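Long-range contacts in OBCA, Oxalate Biosynthetic Component A (Burkholderia glumae, PDB 4NNB), which belongs to a TIM-barrel enzyme family and holds a magnesium ion and an oxaloacetate ion in its pocket: residues I13-K18 and H224-D229; R250-L255 and S289-A294; V472-G477 and R490-T495. All blocks are in the same frame, centred on the assembly; numbering follows the deposited sequence.

Overall arrangement
Interactions 1 and 3 meet at the magnesium ion: His224 and His226 of interaction 1 and Glu475 of interaction 3 are its three protein ligands, and oxaloacetate and a shared water complete the coordination. Their centres lie about 12 Å apart, yet the segments touch, with Gly14 CA 3.3 Å from Glu475 CD. Interaction 2 is also centred about 12 Å from interaction 1; its segment 250-255 begins on strand 250-251, which pairs with strand 222-229. It reaches the metal site at second hand, since Asn251 OD1 stands 2.8 Å from His226 ND1, a probable hydrogen bond that would orient the ring. Interactions 2 and 3 do not touch; their centres are about 24 Å apart.

Interaction 1. Residues I13-K18 and H224-D229; sequences IGAVPK and HLHTRD. With MG (magnesium ion), chain B; OAA (oxaloacetate ion), chain C.
Three backbone carbonyls of 13-18 converge on the guanidinium group of Arg228. Pro17 O is gripped end-on by two nitrogens, NH2 of Arg228 at 2.7 Å and NH1 at 2.9 Å, and lies within 3° of the guanidinium plane. Arg228 NE reaches Gly14 O at 2.7 Å with an N-H...O angle of 150°. A third carbonyl, Ile13 O, takes a more bent bond from Arg228 NH2 at 3.0 Å, the donor standing above the carbonyl plane. With NH1 also bonded to Gln249 O, the buried cation is ringed by carbonyl oxygens, and the bend at chi2 (-64°) brings it there. The contact joins the loop after strand 5-10 to the end of strand 222-229, which pairs in parallel with strand 5-10 in a TIM-barrel-like sheet, where the metal site lies. Gly14 CA sits over one face of the His226 ring, a CH-pi contact 3.5 Å from the centroid. That ring's NE2 binds magnesium, and its ND1 is bonded to Asn251 OD1; His224 NE2 also binds the metal. Water 1 accepts from Ile13 N at 2.9 Å and donates to His224 O. By contrast, His226 O, beside Ile13 CD1, is buried without a polar partner.

Interaction 2. Residues R250-L255 and S289-A294; sequences RNQIVL and SKLRRA
Leu291 is the hub of this largely apolar contact, its two methyls facing different partners. With CG anti to the backbone N (chi1 -178°), the side chain puts CD1 3.9 Å from Leu255 CG and CD2 against the amide nitrogen of Gln252, at 3.3 Å. Gln252 lies roughly perpendicular to Leu291. Its chain bends at chi2 (63°), and both ends of the amide are held within 250-255: Arg250 NH1 donates to OE1 in the amide plane, on a lone pair, and NE2 donates to Ile253 O, 3.3 Å away. These bonds fix the rotation of the amide beside the leucine methyl. Ile253 runs antiparallel alongside Leu291, its CD1 resting 3.9 Å from Arg292 CA. Further along, the forked end of Leu255 straddles the methyl of Ala294, CD1 and CD2 each 3.9 Å from Ala294 CB. No hydrogen bond links the segments. The contact thus lays the exit from strand 250-251 and the first residue of helix 255-268 against the short, weakly bonded helix 291-294, while Arg292 and Arg293 pack on helix 328-341.

Interaction 3. Residues V472-G477 and R490-T495; sequences VGLEDG and RKARGT. With MG (magnesium ion), chain B; OAA (oxaloacetate ion), chain C.
Thr495 and the backbone of Gly473-Leu474 pack most tightly in this buried contact. Leu474 N donates to Thr495 OG1 at 3.0 Å with a nearly straight N-H...O angle of 167°. Chi1 of Thr495 (-68°) turns OG1 to the side of its own backbone N and leaves CG2 anti to that atom. Gly473, with no side chain, lets its CA come within 3.5 Å of that methyl, Thr495 CG2. The same hydroxyl lies 3.6 Å from Leu474 CG, the two side chains crossing obliquely. Packing is looser beyond this point, where Leu474 CD2 comes only to 4.3 Å from Ala492 CB. Farther out, Arg493 is exposed, its CB directed away from 472-477, and its NH2 is hydrogen-bonded to Tyr200 OH. Within 472-477, Asp476 N and Gly477 N both donate to Gly473 O, making a single helix-like turn through 474-476 that carries Glu475. The extended side chain of Glu475 places OE1 2.2 Å from the magnesium ion. A metal-binding carboxylate in the loop after strand 469-472, at the strands' C-terminal ends, fits the active-site layout of a TIM barrel.

Interaction 1. Residues I13-K18 and H224-D229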
loop_
_atom_site.group_PDB
_atom_site.type_symbol
_atom_site.label_atom_id
_atom_site.label_comp_id
_atom_site.label_asym_id
_atom_site.label_seq_id
_atom_site.Cartn_x
_atom_site.Cartn_y
_atom_site.Cartn_z
ATOM N N ILE A 13 -3.484 -5.209 0.398
ATOM C CA ILE A 13 -2.891 -5.339 1.731
ATOM C C ILE A 13 -1.421 -4.983 1.787
ATOM O O ILE A 13 -1.019 -4.104 2.552
ATOM C CB ILE A 13 -3.057 -6.754 2.312
ATOM C CG1 ILE A 13 -4.519 -7.187 2.268
ATOM C CG2 ILE A 13 -2.510 -6.811 3.754
ATOM C CD1 ILE A 13 -4.856 -8.121 1.110
ATOM N N GLY A 14 -0.622 -5.693 0.995
ATOM C CA GLY A 14 0.813 -5.507 0.998
ATOM C C GLY A 14 1.526 -5.870 2.284
ATOM O O GLY A 14 0.965 -6.502 3.186
ATOM N N ALA A 15 2.781 -5.447 2.350
ATOM C CA ALA A 15 3.642 -5.693 3.493
ATOM C C ALA A 15 3.766 -4.479 4.417
ATOM O O ALA A 15 3.952 -4.628 5.625
ATOM C CB ALA A 15 5.019 -6.119 3.009
ATOM N N VAL A 16 3.675 -3.282 3.849
ATOM C CA VAL A 16 4.122 -2.081 4.561
ATOM C C VAL A 16 3.053 -1.272 5.322
ATOM O O VAL A 16 3.243 -0.966 6.510
ATOM C CB VAL A 16 4.970 -1.164 3.643
ATOM C CG1 VAL A 16 5.347 0.129 4.363
ATOM C CG2 VAL A 16 6.229 -1.917 3.178
ATOM N N PRO A 17 1.934 -0.917 4.661
ATOM C CA PRO A 17 1.013 -0.038 5.399
ATOM C C PRO A 17 0.374 -0.728 6.621
ATOM O O PRO A 17 0.352 -1.964 6.695
ATOM C CB PRO A 17 -0.055 0.317 4.352
ATOM C CG PRO A 17 -0.016 -0.803 3.354
ATOM C CD PRO A 17 1.454 -1.209 3.300
ATOM N N LYS A 18 -0.130 0.058 7.571
ATOM C CA LYS A 18 -0.786 -0.518 8.742
ATOM C C LYS A 18 -2.220 0.005 8.920
ATOM O O LYS A 18 -2.538 1.118 8.511
ATOM C CB LYS A 18 0.053 -0.258 10.012
ATOM C CG LYS A 18 1.396 -1.009 10.048
ATOM C CD LYS A 18 2.162 -0.766 11.354
ATOM C CE LYS A 18 1.435 -1.391 12.542
ATOM N NZ LYS A 18 2.095 -1.112 13.864
ATOM N N HIS A 224 -3.968 -9.339 -5.879
ATOM C CA HIS A 224 -2.697 -9.745 -5.260
ATOM C C HIS A 224 -2.827 -9.611 -3.735
ATOM O O HIS A 224 -3.112 -8.533 -3.223
ATOM C CB HIS A 224 -1.563 -8.866 -5.817
ATOM C CG HIS A 224 -0.243 -9.012 -5.113
ATOM N ND1 HIS A 224 0.561 -10.133 -5.244
ATOM C CD2 HIS A 224 0.442 -8.156 -4.316
ATOM C CE1 HIS A 224 1.664 -9.964 -4.538
ATOM N NE2 HIS A 224 1.616 -8.771 -3.960
ATOM N N LEU A 225 -2.629 -10.715 -3.025
ATOM C CA LEU A 225 -2.893 -10.790 -1.591
ATOM C C LEU A 225 -1.635 -10.940 -0.741
ATOM O O LEU A 225 -0.704 -11.662 -1.117
ATOM C CB LEU A 225 -3.807 -11.993 -1.306
ATOM C CG LEU A 225 -5.230 -11.892 -1.868
ATOM C CD1 LEU A 225 -6.043 -13.151 -1.558
ATOM C CD2 LEU A 225 -5.921 -10.652 -1.288
ATOM N N HIS A 226 -1.630 -10.259 0.407
ATOM C CA HIS A 226 -0.741 -10.585 1.519
ATOM C C HIS A 226 -1.600 -10.899 2.741
ATOM O O HIS A 226 -2.767 -10.492 2.823
ATOM C CB HIS A 226 0.129 -9.390 1.923
ATOM C CG HIS A 226 1.212 -9.033 0.952
ATOM N ND1 HIS A 226 2.541 -9.001 1.312
ATOM C CD2 HIS A 226 1.157 -8.621 -0.339
ATOM C CE1 HIS A 226 3.265 -8.604 0.278
ATOM N NE2 HIS A 226 2.449 -8.369 -0.736
ATOM N N THR A 227 -1.004 -11.587 3.707
ATOM C CA THR A 227 -1.571 -11.711 5.041
ATOM C C THR A 227 -0.633 -11.049 6.046
ATOM O O THR A 227 0.523 -10.751 5.727
ATOM C CB THR A 227 -1.806 -13.182 5.427
ATOM O OG1 THR A 227 -0.627 -13.948 5.128
ATOM C CG2 THR A 227 -2.994 -13.751 4.647
ATOM N N ARG A 228 -1.140 -10.813 7.254
ATOM C CA ARG A 228 -0.378 -10.162 8.315
ATOM C C ARG A 228 -0.515 -10.955 9.607
ATOM O O ARG A 228 -1.566 -11.524 9.883
ATOM C CB ARG A 228 -0.900 -8.742 8.583
ATOM C CG ARG A 228 -0.890 -7.791 7.382
ATOM C CD ARG A 228 0.507 -7.501 6.870
ATOM N NE ARG A 228 0.455 -6.443 5.863
ATOM C CZ ARG A 228 0.469 -5.143 6.154
ATOM N NH1 ARG A 228 0.570 -4.741 7.421
ATOM N NH2 ARG A 228 0.403 -4.246 5.180
ATOM N N ASP A 229 0.544 -10.957 10.410
ATOM C CA ASP A 229 0.538 -11.652 11.697
ATOM C C ASP A 229 -0.034 -10.719 12.778
ATOM O O ASP A 229 0.541 -9.670 13.065
ATOM C CB ASP A 229 1.979 -12.094 12.009
ATOM C CG ASP A 229 2.181 -12.558 13.447
ATOM O OD1 ASP A 229 1.215 -12.991 14.098
ATOM O OD2 ASP A 229 3.341 -12.505 13.911
HETATM MG MG MG B . 3.111 -7.888 -2.667
HETATM O O1 OAA C . 6.035 -10.862 -3.993
HETATM O O2 OAA C . 4.280 -9.697 -3.147
HETATM O O4 OAA C . 6.915 -5.654 -1.106
HETATM O O5 OAA C . 8.127 -7.602 -0.950
HETATM O O3 OAA C . 4.762 -7.359 -1.861
HETATM C C1 OAA C . 5.555 -9.791 -3.411
HETATM C C2 OAA C . 6.513 -8.674 -3.060
HETATM C C3 OAA C . 6.011 -7.657 -2.060
HETATM C C4 OAA C . 7.069 -6.937 -1.321
HETATM O O HOH W 1 -1.966 -6.953 -1.380
HETATM O O HOH W 2 4.040 -6.910 -4.481
#

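Interaction 2. Residues R250-L255 and S289-A294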
loop_
_atom_site.group_PDB
_atom_site.type_symbol
_atom_site.label_atom_id
_atom_site.label_comp_id
_atom_site.label_asym_id
_atom_site.label_seq_id
_atom_site.Cartn_x
_atom_site.Cartn_y
_atom_site.Cartn_z
ATOM N N ARG A 250 2.779 -7.301 11.278
ATOM C CA ARG A 250 3.941 -7.654 10.479
ATOM C C ARG A 250 3.554 -8.508 9.272
ATOM O O ARG A 250 2.717 -9.409 9.366
ATOM C CB ARG A 250 4.962 -8.396 11.355
ATOM C CG ARG A 250 6.268 -8.721 10.663
ATOM C CD ARG A 250 7.240 -9.483 11.580
ATOM N NE ARG A 250 6.566 -10.591 12.247
ATOM C CZ ARG A 250 6.442 -11.815 11.740
ATOM N NH1 ARG A 250 6.967 -12.111 10.553
ATOM N NH2 ARG A 250 5.796 -12.750 12.421
ATOM N N ASN A 251 4.168 -8.210 8.135
ATOM C CA ASN A 251 3.936 -8.989 6.931
ATOM C C ASN A 251 4.355 -10.418 7.180
ATOM O O ASN A 251 5.455 -10.661 7.670
ATOM C CB ASN A 251 4.746 -8.436 5.771
ATOM C CG ASN A 251 4.465 -9.174 4.483
ATOM O OD1 ASN A 251 3.331 -9.166 3.987
ATOM N ND2 ASN A 251 5.490 -9.805 3.921
ATOM N N GLN A 252 3.473 -11.355 6.844
ATOM C CA GLN A 252 3.698 -12.767 7.131
ATOM C C GLN A 252 2.691 -13.644 6.390
ATOM O O GLN A 252 1.476 -13.392 6.422
ATOM C CB GLN A 252 3.588 -13.014 8.642
ATOM C CG GLN A 252 3.808 -14.457 9.034
ATOM C CD GLN A 252 5.212 -14.917 8.686
ATOM O OE1 GLN A 252 6.200 -14.293 9.083
ATOM N NE2 GLN A 252 5.308 -15.999 7.917
ATOM N N ILE A 253 3.197 -14.668 5.710
ATOM C CA ILE A 253 2.345 -15.696 5.144
ATOM C C ILE A 253 1.694 -16.459 6.298
ATOM O O ILE A 253 2.375 -17.133 7.072
ATOM C CB ILE A 253 3.150 -16.669 4.246
ATOM C CG1 ILE A 253 3.681 -15.937 3.000
ATOM C CG2 ILE A 253 2.287 -17.862 3.843
ATOM C CD1 ILE A 253 4.952 -16.576 2.374
ATOM N N VAL A 254 0.376 -16.342 6.417
ATOM C CA VAL A 254 -0.353 -17.002 7.493
ATOM C C VAL A 254 -1.254 -18.045 6.867
ATOM O O VAL A 254 -2.246 -17.711 6.206
ATOM C CB VAL A 254 -1.186 -15.992 8.305
ATOM C CG1 VAL A 254 -1.951 -16.709 9.429
ATOM C CG2 VAL A 254 -0.296 -14.901 8.859
ATOM N N LEU A 255 -0.897 -19.313 7.049
ATOM C CA LEU A 255 -1.600 -20.389 6.364
ATOM C C LEU A 255 -3.071 -20.470 6.749
ATOM O O LEU A 255 -3.926 -20.689 5.889
ATOM C CB LEU A 255 -0.911 -21.741 6.608
ATOM C CG LEU A 255 0.551 -21.820 6.156
ATOM C CD1 LEU A 255 1.119 -23.235 6.362
ATOM C CD2 LEU A 255 0.692 -21.391 4.697
ATOM N N SER A 289 12.645 -20.886 3.359
ATOM C CA SER A 289 11.629 -21.727 3.987
ATOM C C SER A 289 10.521 -22.194 3.038
ATOM O O SER A 289 10.064 -21.445 2.156
ATOM C CB SER A 289 11.004 -20.984 5.158
ATOM O OG SER A 289 9.946 -21.734 5.709
ATOM N N LYS A 290 10.080 -23.433 3.243
ATOM C CA LYS A 290 8.992 -24.002 2.458
ATOM C C LYS A 290 7.671 -23.287 2.768
ATOM O O LYS A 290 6.700 -23.434 2.034
ATOM C CB LYS A 290 8.871 -25.508 2.711
ATOM C CG LYS A 290 8.455 -25.871 4.129
ATOM C CD LYS A 290 8.466 -27.392 4.357
ATOM C CE LYS A 290 7.636 -28.143 3.310
ATOM N NZ LYS A 290 7.337 -29.570 3.683
ATOM N N LEU A 291 7.642 -22.518 3.855
ATOM C CA LEU A 291 6.491 -21.665 4.145
ATOM C C LEU A 291 6.160 -20.774 2.933
ATOM O O LEU A 291 4.989 -20.470 2.677
ATOM C CB LEU A 291 6.737 -20.825 5.412
ATOM C CG LEU A 291 5.596 -19.903 5.866
ATOM C CD1 LEU A 291 4.318 -20.705 6.161
ATOM C CD2 LEU A 291 5.999 -19.062 7.067
ATOM N N ARG A 292 7.185 -20.416 2.155
ATOM C CA ARG A 292 7.009 -19.530 1.006
ATOM C C ARG A 292 6.259 -20.165 -0.161
ATOM O O ARG A 292 5.957 -19.486 -1.138
ATOM C CB ARG A 292 8.355 -18.962 0.546
ATOM C CG ARG A 292 9.050 -18.120 1.616
ATOM C CD ARG A 292 10.328 -17.485 1.087
ATOM N NE ARG A 292 10.028 -16.420 0.128
ATOM C CZ ARG A 292 10.946 -15.687 -0.493
ATOM N NH1 ARG A 292 12.242 -15.906 -0.270
ATOM N NH2 ARG A 292 10.567 -14.731 -1.330
ATOM N N ARG A 293 5.962 -21.461 -0.062
ATOM C CA ARG A 293 5.057 -22.117 -1.009
ATOM C C ARG A 293 3.965 -22.945 -0.314
ATOM O O ARG A 293 3.126 -23.533 -0.981
ATOM C CB ARG A 293 5.840 -23.011 -2.000
ATOM C CG ARG A 293 6.776 -24.017 -1.326
ATOM C CD ARG A 293 7.634 -24.786 -2.337
ATOM N NE ARG A 293 8.656 -25.577 -1.652
ATOM C CZ ARG A 293 9.842 -25.114 -1.269
ATOM N NH1 ARG A 293 10.193 -23.857 -1.524
ATOM N NH2 ARG A 293 10.687 -25.918 -0.631
ATOM N N ALA A 294 3.972 -22.997 1.017
ATOM C CA ALA A 294 2.997 -23.823 1.743
ATOM C C ALA A 294 1.538 -23.392 1.504
ATOM O O ALA A 294 0.617 -24.207 1.593
ATOM C CB ALA A 294 3.315 -23.841 3.226
#

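Interaction 3. Residues V472-G477 and R490-T495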
loop_
_atom_site.group_PDB
_atom_site.type_symbol
_atom_site.label_atom_id
_atom_site.label_comp_id
_atom_site.label_asym_id
_atom_site.label_seq_id
_atom_site.Cartn_x
_atom_site.Cartn_y
_atom_site.Cartn_z
ATOM N N VAL A 472 -3.104 -1.272 -8.863
ATOM C CA VAL A 472 -3.274 -0.235 -7.838
ATOM C C VAL A 472 -3.725 -0.932 -6.563
ATOM O O VAL A 472 -4.104 -2.102 -6.597
ATOM C CB VAL A 472 -4.350 0.800 -8.237
ATOM C CG1 VAL A 472 -3.855 1.671 -9.381
ATOM C CG2 VAL A 472 -5.650 0.089 -8.615
ATOM N N GLY A 473 -3.678 -0.221 -5.442
ATOM C CA GLY A 473 -4.209 -0.746 -4.196
ATOM C C GLY A 473 -3.468 -0.173 -3.004
ATOM O O GLY A 473 -2.397 0.411 -3.179
ATOM N N LEU A 474 -4.006 -0.363 -1.797
ATOM C CA LEU A 474 -3.362 0.159 -0.580
ATOM C C LEU A 474 -1.916 -0.332 -0.377
ATOM O O LEU A 474 -1.093 0.364 0.233
ATOM C CB LEU A 474 -4.219 -0.137 0.655
ATOM C CG LEU A 474 -5.615 0.504 0.680
ATOM C CD1 LEU A 474 -6.236 0.417 2.092
ATOM C CD2 LEU A 474 -5.544 1.953 0.207
ATOM N N GLU A 475 -1.601 -1.517 -0.896
ATOM C CA GLU A 475 -0.210 -1.987 -0.916
ATOM C C GLU A 475 0.760 -0.965 -1.506
ATOM O O GLU A 475 1.864 -0.770 -0.985
ATOM C CB GLU A 475 -0.107 -3.307 -1.699
ATOM C CG GLU A 475 1.336 -3.783 -1.924
ATOM C CD GLU A 475 1.405 -5.260 -2.288
ATOM O OE1 GLU A 475 2.527 -5.799 -2.429
ATOM O OE2 GLU A 475 0.332 -5.875 -2.455
ATOM N N ASP A 476 0.353 -0.306 -2.587
ATOM C CA ASP A 476 1.253 0.600 -3.317
ATOM C C ASP A 476 1.107 2.086 -2.968
ATOM O O ASP A 476 2.083 2.836 -3.024
ATOM C CB ASP A 476 1.072 0.406 -4.823
ATOM C CG ASP A 476 1.314 -1.025 -5.242
ATOM O OD1 ASP A 476 0.587 -1.539 -6.125
ATOM O OD2 ASP A 476 2.215 -1.645 -4.656
ATOM N N GLY A 477 -0.108 2.505 -2.623
ATOM C CA GLY A 477 -0.358 3.878 -2.208
ATOM C C GLY A 477 -1.682 3.981 -1.478
ATOM O O GLY A 477 -2.615 3.239 -1.784
ATOM N N ARG A 490 -6.547 12.940 -0.953
ATOM C CA ARG A 490 -7.038 12.409 0.319
ATOM C C ARG A 490 -6.749 10.911 0.409
ATOM O O ARG A 490 -6.354 10.293 -0.580
ATOM C CB ARG A 490 -8.545 12.621 0.446
ATOM C CG ARG A 490 -9.353 11.954 -0.684
ATOM C CD ARG A 490 -10.826 11.832 -0.308
ATOM N NE ARG A 490 -11.698 11.491 -1.431
ATOM C CZ ARG A 490 -11.991 10.246 -1.795
ATOM N NH1 ARG A 490 -11.471 9.223 -1.125
ATOM N NH2 ARG A 490 -12.787 10.019 -2.830
ATOM N N LYS A 491 -6.959 10.336 1.591
ATOM C CA LYS A 491 -6.855 8.893 1.774
ATOM C C LYS A 491 -7.964 8.204 0.995
ATOM O O LYS A 491 -9.125 8.649 1.003
ATOM C CB LYS A 491 -6.922 8.528 3.265
ATOM C CG LYS A 491 -5.630 8.857 4.035
ATOM C CD LYS A 491 -4.480 7.931 3.589
ATOM C CE LYS A 491 -3.102 8.406 4.020
ATOM N NZ LYS A 491 -2.734 8.024 5.413
ATOM N N ALA A 492 -7.604 7.142 0.282
ATOM C CA ALA A 492 -8.594 6.347 -0.439
ATOM C C ALA A 492 -9.573 5.699 0.543
ATOM O O ALA A 492 -9.192 5.368 1.668
ATOM C CB ALA A 492 -7.899 5.267 -1.276
ATOM N N ARG A 493 -10.819 5.493 0.117
ATOM C CA ARG A 493 -11.777 4.780 0.955
ATOM C C ARG A 493 -11.527 3.269 0.923
ATOM O O ARG A 493 -12.103 2.509 1.705
ATOM C CB ARG A 493 -13.204 5.075 0.494
ATOM C CG ARG A 493 -13.612 6.535 0.628
ATOM C CD ARG A 493 -14.929 6.638 1.351
ATOM N NE ARG A 493 -14.763 6.358 2.777
ATOM C CZ ARG A 493 -15.699 5.801 3.536
ATOM N NH1 ARG A 493 -16.858 5.453 3.001
ATOM N NH2 ARG A 493 -15.475 5.590 4.827
ATOM N N GLY A 494 -10.673 2.835 0.003
ATOM C CA GLY A 494 -10.384 1.426 -0.156
ATOM C C GLY A 494 -9.651 1.188 -1.460
ATOM O O GLY A 494 -9.580 2.081 -2.314
ATOM N N THR A 495 -9.073 -0.001 -1.605
ATOM C CA THR A 495 -8.488 -0.388 -2.880
ATOM C C THR A 495 -9.550 -0.344 -3.978
ATOM O O THR A 495 -9.274 0.090 -5.091
ATOM C CB THR A 495 -7.822 -1.790 -2.797
ATOM O OG1 THR A 495 -6.660 -1.702 -1.947
ATOM C CG2 THR A 495 -7.400 -2.261 -4.167
HETATM MG MG MG B . 3.111 -7.888 -2.667
HETATM O O1 OAA C . 6.035 -10.862 -3.993
HETATM O O2 OAA C . 4.280 -9.697 -3.147
HETATM O O4 OAA C . 6.915 -5.654 -1.106
HETATM O O5 OAA C . 8.127 -7.602 -0.950
HETATM O O3 OAA C . 4.762 -7.359 -1.861
HETATM C C1 OAA C . 5.555 -9.791 -3.411
HETATM C C2 OAA C . 6.513 -8.674 -3.060
HETATM C C3 OAA C . 6.011 -7.657 -2.060
HETATM C C4 OAA C . 7.069 -6.937 -1.321
HETATM O O HOH W 2 4.040 -6.910 -4.481
#